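Local coordinates for protein glutamyl endopeptidase (Staphylococcus epidermidis, PDB 6PYM) that belongs to the S1B family of secreted serine proteases and probably cleaves peptide bonds on the carbonyl side of glutamate, here with its active-site serine replaced, at residues K57-A69 with P76-Y88. The protein carries 1 engineered substitution. Sequence-based numbering, arbitrary orientation.
Sequences KGNPRNISVHPSA and PNGKFVGQEIIPY
Val65 and Phe80 form a hydrogen-bonded antiparallel pair at the centre of a two-strand contact, strand 64-67 against strand 80-87, in the wall of the N-terminal barrel. Val65 N donates to Phe80 O (2.9 Å) and Phe80 N returns a bond to Val65 O; one non-hydrogen-bonded pair on, Gly82 N reaches Ile63 O almost straight, at 169°. Both side chains of the central pair turn to the face where Ile108 of helix 108-111 packs, and the Phe80 ring edge meets Pro67, CD1 to CD 3.8 Å. On the other face, Lys79 runs alongside His66, its CB over the imidazole at 3.6 Å from the centroid, while its CD passes Ser64 OG. This is the six-stranded antiparallel barrel of the chymotrypsin-like fold: strand 22-27 bonds to the far edge of strand 64-67 and closes the barrel, and strand 95-99 flanks strand 80-87. Beyond the paired strands, the 3-10 turn 60-62 lies against Gly82, whose CA sits 3.2 Å from Pro60 O, leaving no room there for a CB. Arg61, bent at chi2 and chi3 (-46° and -73°), folds back across Val81 at about a right angle; CG1 of Val81 lies under one guanidinium face, 3.4 Å from Arg61 CZ, and NH1 bonds to Ser100. The Pro60 ring also rests on Ile85, which follows the classic bulge of Gln83 and Glu84 opposite Arg98. At the other end, Asn77 ND2 donates to Ser68 OG (2.9 Å) with the hydroxyl oxygen in the amide plane, and that oxygen also bonds to Asp20 O. Nearby, a water accepts from Asn77 N and donates to Pro67 O and Gly78 O, bridging the segments where direct strand pairing has ended.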
ATOM      1  N   LYS A  57      15.213   5.497   9.288  1.00 15.24           N
ATOM      2  CA  LYS A  57      16.181   5.414  10.384  1.00 17.98           C
ATOM      3  C   LYS A  57      15.673   6.099  11.650  1.00 20.76           C
ATOM      4  O   LYS A  57      16.409   6.816  12.332  1.00 22.48           O
ATOM      5  CB  LYS A  57      17.561   5.931   9.971  1.00 21.74           C
ATOM      6  CG  LYS A  57      18.177   5.169   8.810  1.00 24.46           C
ATOM      7  CD  LYS A  57      19.685   5.349   8.781  1.00 30.01           C
ATOM      8  CE  LYS A  57      20.316   4.877  10.085  1.00 34.83           C
ATOM      9  NZ  LYS A  57      21.299   3.775   9.884  1.00 34.71           N
ATOM     10  N   GLY A  58      14.396   5.890  11.958  1.00 18.98           N
ATOM     11  CA  GLY A  58      13.817   6.366  13.191  1.00 20.47           C
ATOM     12  C   GLY A  58      13.228   7.759  13.154  1.00 21.25           C
ATOM     13  O   GLY A  58      12.636   8.186  14.154  1.00 23.86           O
ATOM     14  N   ASN A  59      13.368   8.485  12.047  1.00 19.08           N
ATOM     15  CA  ASN A  59      12.810   9.830  11.950  1.00 19.62           C
ATOM     16  C   ASN A  59      11.660   9.839  10.952  1.00 16.71           C
ATOM     17  O   ASN A  59      11.892   9.909   9.735  1.00 17.30           O
ATOM     18  CB  ASN A  59      13.882  10.843  11.541  1.00 22.49           C
ATOM     19  CG  ASN A  59      13.366  12.272  11.549  1.00 23.05           C
ATOM     20  OD1 ASN A  59      12.199  12.525  11.859  1.00 23.59           O
ATOM     21  ND2 ASN A  59      14.238  13.216  11.214  1.00 27.17           N
ATOM     22  N   PRO A  60      10.409   9.797  11.416  1.00 17.09           N
ATOM     23  CA  PRO A  60       9.271   9.797  10.481  1.00 15.01           C
ATOM     24  C   PRO A  60       9.228  11.016   9.589  1.00 14.68           C
ATOM     25  O   PRO A  60       8.669  10.937   8.486  1.00 13.17           O
ATOM     26  CB  PRO A  60       8.048   9.744  11.408  1.00 18.07           C
ATOM     27  CG  PRO A  60       8.569   9.233  12.718  1.00 20.37           C
ATOM     28  CD  PRO A  60       9.978   9.727  12.822  1.00 20.17           C
ATOM     29  N   ARG A  61       9.817  12.136  10.021  1.00 15.12           N
ATOM     30  CA  ARG A  61       9.818  13.361   9.236  1.00 16.33           C
ATOM     31  C   ARG A  61      10.609  13.229   7.942  1.00 17.57           C
ATOM     32  O   ARG A  61      10.479  14.089   7.065  1.00 19.69           O
ATOM     33  CB  ARG A  61      10.373  14.539  10.052  1.00 20.74           C
ATOM     34  CG  ARG A  61       9.664  14.875  11.352  1.00 25.90           C
ATOM     35  CD  ARG A  61       8.149  14.896  11.202  1.00 28.17           C
ATOM     36  NE  ARG A  61       7.664  16.052  10.474  1.00 30.09           N
ATOM     37  CZ  ARG A  61       6.377  16.319  10.316  1.00 27.98           C
ATOM     38  NH1 ARG A  61       5.471  15.506  10.841  1.00 16.23           N
ATOM     39  NH2 ARG A  61       6.005  17.392   9.626  1.00 25.81           N
ATOM     40  N   ASN A  62      11.428  12.188   7.809  1.00 16.12           N
ATOM     41  CA  ASN A  62      12.137  11.896   6.573  1.00 18.03           C
ATOM     42  C   ASN A  62      11.243  11.284   5.501  1.00 14.73           C
ATOM     43  O   ASN A  62      11.694  11.127   4.364  1.00 16.99           O
ATOM     44  CB  ASN A  62      13.290  10.924   6.851  1.00 19.16           C
ATOM     45  CG  ASN A  62      14.409  11.553   7.662  1.00 23.22           C
ATOM     46  OD1 ASN A  62      14.639  12.759   7.593  1.00 24.10           O
ATOM     47  ND2 ASN A  62      15.124  10.730   8.422  1.00 26.47           N
ATOM     48  N   ILE A  63      10.003  10.927   5.824  1.00 12.48           N
ATOM     49  CA  ILE A  63       9.138  10.203   4.896  1.00 11.42           C
ATOM     50  C   ILE A  63       8.129  11.169   4.294  1.00 10.77           C
ATOM     51  O   ILE A  63       7.371  11.817   5.025  1.00 12.25           O
ATOM     52  CB  ILE A  63       8.419   9.044   5.598  1.00 10.95           C
ATOM     53  CG1 ILE A  63       9.423   8.161   6.336  1.00 13.18           C
ATOM     54  CG2 ILE A  63       7.633   8.238   4.582  1.00 11.54           C
ATOM     55  CD1 ILE A  63       8.766   7.112   7.201  1.00 13.68           C
ATOM     56  N   SER A  64       8.092  11.241   2.965  1.00 10.37           N
ATOM     57  CA  SER A  64       7.071  11.983   2.235  1.00  9.81           C
ATOM     58  C   SER A  64       6.066  11.009   1.630  1.00  9.54           C
ATOM     59  O   SER A  64       6.454  10.032   0.981  1.00  9.75           O
ATOM     60  CB  SER A  64       7.703  12.793   1.106  1.00 12.74           C
ATOM     61  OG  SER A  64       8.505  13.854   1.598  1.00 14.82           O
ATOM     62  N   VAL A  65       4.784  11.306   1.804  1.00  9.25           N
ATOM     63  CA  VAL A  65       3.691  10.475   1.300  1.00  8.80           C
ATOM     64  C   VAL A  65       2.877  11.309   0.327  1.00  8.93           C
ATOM     65  O   VAL A  65       2.375  12.378   0.692  1.00  9.45           O
ATOM     66  CB  VAL A  65       2.796   9.974   2.443  1.00  9.47           C
ATOM     67  CG1 VAL A  65       1.640   9.147   1.891  1.00 10.13           C
ATOM     68  CG2 VAL A  65       3.612   9.176   3.450  1.00  9.24           C
ATOM     69  N   HIS A  66       2.719  10.809  -0.894  1.00  8.07           N
ATOM     70  CA  HIS A  66       2.005  11.516  -1.955  1.00  9.18           C
ATOM     71  C   HIS A  66       0.823  10.656  -2.387  1.00  7.80           C
ATOM     72  O   HIS A  66       0.963   9.792  -3.267  1.00  7.71           O
ATOM     73  CB  HIS A  66       2.932  11.764  -3.148  1.00  9.46           C
ATOM     74  CG  HIS A  66       4.116  12.643  -2.859  1.00  9.91           C
ATOM     75  ND1 HIS A  66       5.317  12.188  -2.350  1.00 12.63           N
ATOM     76  CD2 HIS A  66       4.290  13.968  -3.085  1.00 10.26           C
ATOM     77  CE1 HIS A  66       6.169  13.199  -2.258  1.00  9.36           C
ATOM     78  NE2 HIS A  66       5.569  14.288  -2.696  1.00 15.61           N
ATOM     79  N   PRO A  67      -0.358  10.845  -1.802  1.00  7.82           N
ATOM     80  CA  PRO A  67      -1.509  10.045  -2.236  1.00  8.09           C
ATOM     81  C   PRO A  67      -1.913  10.459  -3.638  1.00  8.02           C
ATOM     82  O   PRO A  67      -1.889  11.643  -3.986  1.00  8.52           O
ATOM     83  CB  PRO A  67      -2.594  10.402  -1.212  1.00  9.22           C
ATOM     84  CG  PRO A  67      -2.236  11.790  -0.767  1.00 10.12           C
ATOM     85  CD  PRO A  67      -0.729  11.860  -0.796  1.00  9.05           C
ATOM     86  N   SER A  68      -2.261   9.473  -4.457  1.00  7.78           N
ATOM     87  CA  SER A  68      -2.738   9.716  -5.815  1.00  7.91           C
ATOM     88  C   SER A  68      -1.660  10.269  -6.730  1.00  8.03           C
ATOM     89  O   SER A  68      -1.988  10.884  -7.751  1.00  8.77           O
ATOM     90  CB  SER A  68      -3.976  10.633  -5.878  1.00  9.13           C
ATOM     91  OG  SER A  68      -4.765  10.605  -4.699  1.00  9.34           O
ATOM     92  N   ALA A  69      -0.381  10.088  -6.401  1.00  8.28           N
ATOM     93  CA  ALA A  69       0.676  10.605  -7.260  1.00  9.06           C
ATOM     94  C   ALA A  69       0.518  10.053  -8.667  1.00  9.14           C
ATOM     95  O   ALA A  69       0.213   8.870  -8.858  1.00  8.65           O
ATOM     96  CB  ALA A  69       2.038  10.199  -6.709  1.00  9.38           C
ATOM     97  N   PRO A  76      -1.208  15.531  -7.447  1.00 11.25           N
ATOM     98  CA  PRO A  76      -2.426  16.357  -7.371  1.00 11.93           C
ATOM     99  C   PRO A  76      -2.884  16.619  -5.953  1.00 11.39           C
ATOM    100  O   PRO A  76      -3.525  17.645  -5.687  1.00 12.05           O
ATOM    101  CB  PRO A  76      -3.456  15.543  -8.166  1.00 13.65           C
ATOM    102  CG  PRO A  76      -2.939  14.136  -8.120  1.00 13.00           C
ATOM    103  CD  PRO A  76      -1.443  14.263  -8.160  1.00 12.16           C
ATOM    104  N   ASN A  77      -2.579  15.715  -5.026  1.00 11.03           N
ATOM    105  CA  ASN A  77      -2.929  15.888  -3.625  1.00 10.36           C
ATOM    106  C   ASN A  77      -1.734  16.282  -2.770  1.00 12.01           C
ATOM    107  O   ASN A  77      -1.798  16.175  -1.541  1.00 13.53           O
ATOM    108  CB  ASN A  77      -3.656  14.649  -3.106  1.00 12.29           C
ATOM    109  CG  ASN A  77      -5.057  14.549  -3.674  1.00 11.66           C
ATOM    110  OD1 ASN A  77      -5.757  15.554  -3.773  1.00 11.79           O
ATOM    111  ND2 ASN A  77      -5.461  13.360  -4.086  1.00 11.85           N
ATOM    112  N   GLY A  78      -0.665  16.768  -3.397  1.00 12.25           N
ATOM    113  CA  GLY A  78       0.510  17.213  -2.686  1.00 12.45           C
ATOM    114  C   GLY A  78       1.160  16.085  -1.909  1.00 11.25           C
ATOM    115  O   GLY A  78       1.136  14.911  -2.311  1.00 11.16           O
ATOM    116  N   LYS A  79       1.758  16.445  -0.776  1.00 11.12           N
ATOM    117  CA  LYS A  79       2.415  15.477   0.081  1.00 11.24           C
ATOM    118  C   LYS A  79       2.032  15.702   1.536  1.00 11.21           C
ATOM    119  O   LYS A  79       1.534  16.765   1.926  1.00 12.41           O
ATOM    120  CB  LYS A  79       3.944  15.468  -0.081  1.00 16.34           C
ATOM    121  CG  LYS A  79       4.695  16.547   0.669  1.00 20.00           C
ATOM    122  CD  LYS A  79       6.199  16.339   0.522  1.00 19.82           C
ATOM    123  CE  LYS A  79       6.993  17.187   1.510  1.00 26.24           C
ATOM    124  NZ  LYS A  79       6.838  18.649   1.269  1.00 26.76           N
ATOM    125  N   PHE A  80       2.264  14.659   2.329  1.00  9.94           N
ATOM    126  CA  PHE A  80       2.073  14.650   3.768  1.00 10.86           C
ATOM    127  C   PHE A  80       3.317  14.038   4.386  1.00 11.39           C
ATOM    128  O   PHE A  80       3.884  13.083   3.844  1.00 12.84           O
ATOM    129  CB  PHE A  80       0.840  13.821   4.121  1.00 11.06           C
ATOM    130  CG  PHE A  80      -0.427  14.386   3.559  1.00 10.88           C
ATOM    131  CD1 PHE A  80      -0.771  14.172   2.231  1.00 10.23           C
ATOM    132  CD2 PHE A  80      -1.255  15.168   4.344  1.00 12.20           C
ATOM    133  CE1 PHE A  80      -1.915  14.721   1.700  1.00 11.47           C
ATOM    134  CE2 PHE A  80      -2.403  15.714   3.821  1.00 13.15           C
ATOM    135  CZ  PHE A  80      -2.738  15.491   2.497  1.00 12.83           C
ATOM    136  N   VAL A  81       3.760  14.601   5.500  1.00 11.49           N
ATOM    137  CA  VAL A  81       5.030  14.228   6.114  1.00 11.62           C
ATOM    138  C   VAL A  81       4.790  13.260   7.263  1.00 11.61           C
ATOM    139  O   VAL A  81       3.890  13.459   8.090  1.00 11.02           O
ATOM    140  CB  VAL A  81       5.801  15.479   6.579  1.00 12.80           C
ATOM    141  CG1 VAL A  81       7.139  15.090   7.203  1.00 15.66           C
ATOM    142  CG2 VAL A  81       6.015  16.438   5.410  1.00 17.36           C
ATOM    143  N   GLY A  82       5.609  12.216   7.327  1.00 11.02           N
ATOM    144  CA  GLY A  82       5.507  11.258   8.406  1.00 11.31           C
ATOM    145  C   GLY A  82       5.593  11.894   9.778  1.00 12.39           C
ATOM    146  O   GLY A  82       6.383  12.818  10.000  1.00 13.14           O
ATOM    147  N   GLN A  83       4.782  11.405  10.700  1.00 11.84           N
ATOM    148  CA  GLN A  83       4.720  11.910  12.065  1.00 13.27           C
ATOM    149  C   GLN A  83       5.009  10.837  13.099  1.00 13.78           C
ATOM    150  O   GLN A  83       5.720  11.102  14.075  1.00 14.86           O
ATOM    151  CB  GLN A  83       3.338  12.539  12.336  1.00 13.32           C
ATOM    152  CG  GLN A  83       3.226  13.284  13.667  1.00 17.00           C
ATOM    153  CD  GLN A  83       2.794  12.393  14.812  1.00 19.92           C
ATOM    154  OE1 GLN A  83       2.066  11.419  14.620  1.00 22.47           O
ATOM    155  NE2 GLN A  83       3.242  12.723  16.019  1.00 26.27           N
ATOM    156  N   GLU A  84       4.490   9.623  12.914  1.00 12.63           N
ATOM    157  CA  GLU A  84       4.720   8.544  13.861  1.00 13.18           C
ATOM    158  C   GLU A  84       4.638   7.210  13.132  1.00 11.52           C
ATOM    159  O   GLU A  84       3.711   6.982  12.347  1.00 12.01           O
ATOM    160  CB  GLU A  84       3.682   8.585  14.990  1.00 15.41           C
ATOM    161  CG  GLU A  84       3.913   7.553  16.081  1.00 20.06           C
ATOM    162  CD  GLU A  84       2.875   7.626  17.187  1.00 27.60           C
ATOM    163  OE1 GLU A  84       1.792   8.207  16.956  1.00 30.04           O
ATOM    164  OE2 GLU A  84       3.147   7.101  18.288  1.00 34.61           O
ATOM    165  N   ILE A  85       5.592   6.327  13.417  1.00 11.70           N
ATOM    166  CA  ILE A  85       5.618   4.979  12.863  1.00 12.15           C
ATOM    167  C   ILE A  85       5.072   4.023  13.910  1.00 11.90           C
ATOM    168  O   ILE A  85       5.557   3.997  15.049  1.00 13.22           O
ATOM    169  CB  ILE A  85       7.045   4.582  12.459  1.00 12.89           C
ATOM    170  CG1 ILE A  85       7.528   5.458  11.302  1.00 14.11           C
ATOM    171  CG2 ILE A  85       7.104   3.095  12.127  1.00 14.07           C
ATOM    172  CD1 ILE A  85       9.021   5.413  11.106  1.00 16.64           C
ATOM    173  N   ILE A  86       4.065   3.240  13.533  1.00 11.36           N
ATOM    174  CA  ILE A  86       3.456   2.250  14.415  1.00 11.87           C
ATOM    175  C   ILE A  86       3.630   0.873  13.784  1.00 11.38           C
ATOM    176  O   ILE A  86       2.797   0.462  12.963  1.00 11.14           O
ATOM    177  CB  ILE A  86       1.969   2.554  14.652  1.00 15.21           C
ATOM    178  CG1 ILE A  86       1.759   4.007  15.087  1.00 17.96           C
ATOM    179  CG2 ILE A  86       1.407   1.615  15.695  1.00 24.06           C
ATOM    180  CD1 ILE A  86       0.313   4.453  15.023  1.00 21.68           C
ATOM    181  N   PRO A  87       4.689   0.138  14.110  1.00 12.66           N
ATOM    182  CA  PRO A  87       4.867  -1.187  13.502  1.00 11.65           C
ATOM    183  C   PRO A  87       3.839  -2.176  14.029  1.00 11.72           C
ATOM    184  O   PRO A  87       3.457  -2.133  15.200  1.00 12.58           O
ATOM    185  CB  PRO A  87       6.282  -1.588  13.937  1.00 13.68           C
ATOM    186  CG  PRO A  87       6.515  -0.818  15.206  1.00 22.14           C
ATOM    187  CD  PRO A  87       5.789   0.490  15.027  1.00 12.72           C
ATOM    188  N   TYR A  88       3.388  -3.073  13.159  1.00 10.67           N
ATOM    189  CA  TYR A  88       2.567  -4.184  13.612  1.00 10.07           C
ATOM    190  C   TYR A  88       3.388  -5.035  14.576  1.00 10.94           C
ATOM    191  O   TYR A  88       4.535  -5.376  14.269  1.00 11.06           O
ATOM    192  CB  TYR A  88       2.169  -5.017  12.398  1.00 11.86           C
ATOM    193  CG  TYR A  88       1.355  -6.245  12.701  1.00 11.05           C
ATOM    194  CD1 TYR A  88       0.157  -6.154  13.397  1.00 13.42           C
ATOM    195  CD2 TYR A  88       1.774  -7.498  12.268  1.00 12.25           C
ATOM    196  CE1 TYR A  88      -0.604  -7.279  13.663  1.00 14.97           C
ATOM    197  CE2 TYR A  88       1.018  -8.630  12.523  1.00 13.55           C
ATOM    198  CZ  TYR A  88      -0.167  -8.512  13.232  1.00 14.18           C
ATOM    199  OH  TYR A  88      -0.936  -9.630  13.499  1.00 17.27           O
TER
HETATM  200  O   HOH W   1      -0.284  13.792  -4.628  1.00 10.28           O